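Local coordinates for uncharacterized protein (Enterococcus faecalis, PDB 4OBI) that is of unknown function but binds a zinc ion in this NusG II-type domain of a probable membrane protein, at residues A[50-55]-A[71-76]. Sequence-based numbering, arbitrary orientation.
Sequences EVDGDR and RGWISK
Glu50 sets its carboxylate against CH2 of the Trp73 indole, CD 3.7 Å from that atom and the two planes inclined by 53°. The acid is held in that posture by partners on the two flanking strands, a salt bridge from OE1 to Arg57 and a hydrogen bond from OE2 to His34, and the indole merely packs against it. Two residues on, Asp52 brings its CB to 3.6 Å from the same CH2. Its CG stands anti to the backbone N (chi1 180°), which places OD2 where NE and NH2 of Arg55 can meet it.

Here the chain reverses: strands 46-52 and 55-61 are joined by a beta hairpin whose type II' turn runs from Asp52 to Arg55, with Gly53 at positive phi, and the loop after helix 67-71 lies alongside strand 55-61, one of the two outermost strands of this three-stranded sheet in the NusG II domain. Within the turn, Asp54 O packs against Ser75 CB at 3.3 Å, and a single water donates to both Asp54 O and Ser75 O, tying the hairpin to the loop.

Arg55 illustrates how a salt bridge and a cation-pi stack can share one guanidinium. Along its edge, NE and NH2 both donate to Asp52 OD2, in the guanidinium plane, the NE bond measuring 3.1 Å; this side-on grip should limit rotation of the group. One face rests on the indole with the planes only 11° apart, and CZ sits 3.7 Å from the centroid of the five-membered ring. The extended chain from CG to NE lays CD over the six-membered ring as a CH-pi contact, while Arg55 CA approaches Ile74 O at 3.5 Å.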
loop_
_atom_site.group_PDB
_atom_site.type_symbol
_atom_site.label_atom_id
_atom_site.label_comp_id
_atom_site.label_asym_id
_atom_site.label_seq_id
_atom_site.Cartn_x
_atom_site.Cartn_y
_atom_site.Cartn_z
ATOM N N GLU A 50 5.300 3.208 0.330
ATOM C CA GLU A 50 5.925 4.194 1.201
ATOM C C GLU A 50 4.991 4.486 2.360
ATOM O O GLU A 50 3.848 4.871 2.153
ATOM C CB GLU A 50 6.210 5.477 0.436
ATOM C CG GLU A 50 7.032 6.493 1.217
ATOM C CD GLU A 50 7.205 7.798 0.472
ATOM O OE1 GLU A 50 6.685 7.926 -0.651
ATOM O OE2 GLU A 50 7.859 8.712 1.012
ATOM N N VAL A 51 5.487 4.290 3.575
ATOM C CA VAL A 51 4.766 4.664 4.772
ATOM C C VAL A 51 5.420 5.923 5.334
ATOM O O VAL A 51 6.632 5.988 5.472
ATOM C CB VAL A 51 4.793 3.546 5.828
ATOM C CG1 VAL A 51 4.126 4.018 7.115
ATOM C CG2 VAL A 51 4.133 2.285 5.282
ATOM N N ASP A 52 4.606 6.928 5.623
ATOM C CA ASP A 52 5.089 8.177 6.205
ATOM C C ASP A 52 4.236 8.501 7.426
ATOM O O ASP A 52 3.208 9.163 7.321
ATOM C CB ASP A 52 5.013 9.304 5.170
ATOM C CG ASP A 52 5.497 10.641 5.712
ATOM O OD1 ASP A 52 6.491 10.670 6.472
ATOM O OD2 ASP A 52 4.875 11.668 5.372
ATOM N N GLY A 53 4.672 8.027 8.589
ATOM C CA GLY A 53 3.897 8.183 9.813
ATOM C C GLY A 53 2.556 7.464 9.756
ATOM O O GLY A 53 2.489 6.243 9.863
ATOM N N ASP A 54 1.484 8.233 9.590
ATOM C CA ASP A 54 0.132 7.686 9.629
ATOM C C ASP A 54 -0.509 7.593 8.248
ATOM O O ASP A 54 -1.711 7.387 8.135
ATOM C CB ASP A 54 -0.749 8.520 10.559
ATOM C CG ASP A 54 -0.866 9.972 10.119
ATOM O OD1 ASP A 54 -0.337 10.345 9.050
ATOM O OD2 ASP A 54 -1.497 10.746 10.850
ATOM N N ARG A 55 0.295 7.733 7.197
ATOM C CA ARG A 55 -0.222 7.643 5.838
ATOM C C ARG A 55 0.632 6.705 4.995
ATOM O O ARG A 55 1.797 6.449 5.293
ATOM C CB ARG A 55 -0.340 9.027 5.190
ATOM C CG ARG A 55 0.942 9.823 5.141
ATOM C CD ARG A 55 0.697 11.205 4.559
ATOM N NE ARG A 55 1.956 11.879 4.256
ATOM C CZ ARG A 55 2.087 12.886 3.395
ATOM N NH1 ARG A 55 1.035 13.362 2.729
ATOM N NH2 ARG A 55 3.284 13.424 3.204
ATOM N N ARG A 71 -3.037 7.579 -7.501
ATOM C CA ARG A 71 -3.970 7.685 -6.368
ATOM C C ARG A 71 -3.361 8.406 -5.157
ATOM O O ARG A 71 -4.058 9.141 -4.463
ATOM C CB ARG A 71 -4.456 6.275 -5.987
ATOM C CG ARG A 71 -5.298 6.177 -4.715
ATOM C CD ARG A 71 -6.760 6.467 -4.988
ATOM N NE ARG A 71 -7.580 6.154 -3.818
ATOM C CZ ARG A 71 -7.758 6.962 -2.776
ATOM N NH1 ARG A 71 -7.167 8.160 -2.724
ATOM N NH2 ARG A 71 -8.541 6.570 -1.774
ATOM N N GLY A 72 -2.068 8.208 -4.908
ATOM C CA GLY A 72 -1.389 8.873 -3.806
ATOM C C GLY A 72 -1.768 8.326 -2.438
ATOM O O GLY A 72 -2.159 7.169 -2.314
ATOM N N TRP A 73 -1.685 9.190 -1.426
ATOM C CA TRP A 73 -1.760 8.779 -0.027
ATOM C C TRP A 73 -3.170 8.434 0.432
ATOM O O TRP A 73 -4.134 9.060 0.007
ATOM C CB TRP A 73 -1.260 9.905 0.884
ATOM C CG TRP A 73 0.145 10.384 0.653
ATOM C CD1 TRP A 73 0.520 11.506 -0.020
ATOM C CD2 TRP A 73 1.352 9.785 1.140
ATOM N NE1 TRP A 73 1.894 11.644 0.010
ATOM C CE2 TRP A 73 2.425 10.600 0.719
ATOM C CE3 TRP A 73 1.631 8.632 1.885
ATOM C CZ2 TRP A 73 3.759 10.300 1.017
ATOM C CZ3 TRP A 73 2.954 8.333 2.185
ATOM C CH2 TRP A 73 4.003 9.164 1.747
ATOM N N ILE A 74 -3.278 7.447 1.319
ATOM C CA ILE A 74 -4.502 7.234 2.098
ATOM C C ILE A 74 -4.103 7.069 3.558
ATOM O O ILE A 74 -2.948 6.770 3.867
ATOM C CB ILE A 74 -5.349 6.009 1.655
ATOM C CG1 ILE A 74 -4.605 4.677 1.849
ATOM C CG2 ILE A 74 -5.817 6.158 0.208
ATOM C CD1 ILE A 74 -5.472 3.473 1.530
ATOM N N SER A 75 -5.071 7.255 4.446
ATOM C CA SER A 75 -4.821 7.170 5.878
ATOM C C SER A 75 -6.020 6.747 6.731
ATOM O O SER A 75 -5.837 6.448 7.905
ATOM C CB SER A 75 -4.297 8.524 6.377
ATOM O OG SER A 75 -5.303 9.533 6.307
ATOM N N LYS A 76 -7.230 6.730 6.161
ATOM C CA LYS A 76 -8.457 6.493 6.932
ATOM C C LYS A 76 -9.159 5.226 6.460
ATOM O O LYS A 76 -9.094 4.899 5.275
ATOM C CB LYS A 76 -9.425 7.673 6.803
ATOM C CG LYS A 76 -8.838 9.027 7.178
ATOM C CD LYS A 76 -8.407 9.085 8.626
ATOM C CE LYS A 76 -7.847 10.454 8.958
ATOM N NZ LYS A 76 -7.494 10.570 10.395
HETATM O O HOH W 1 -3.942 6.865 9.688
#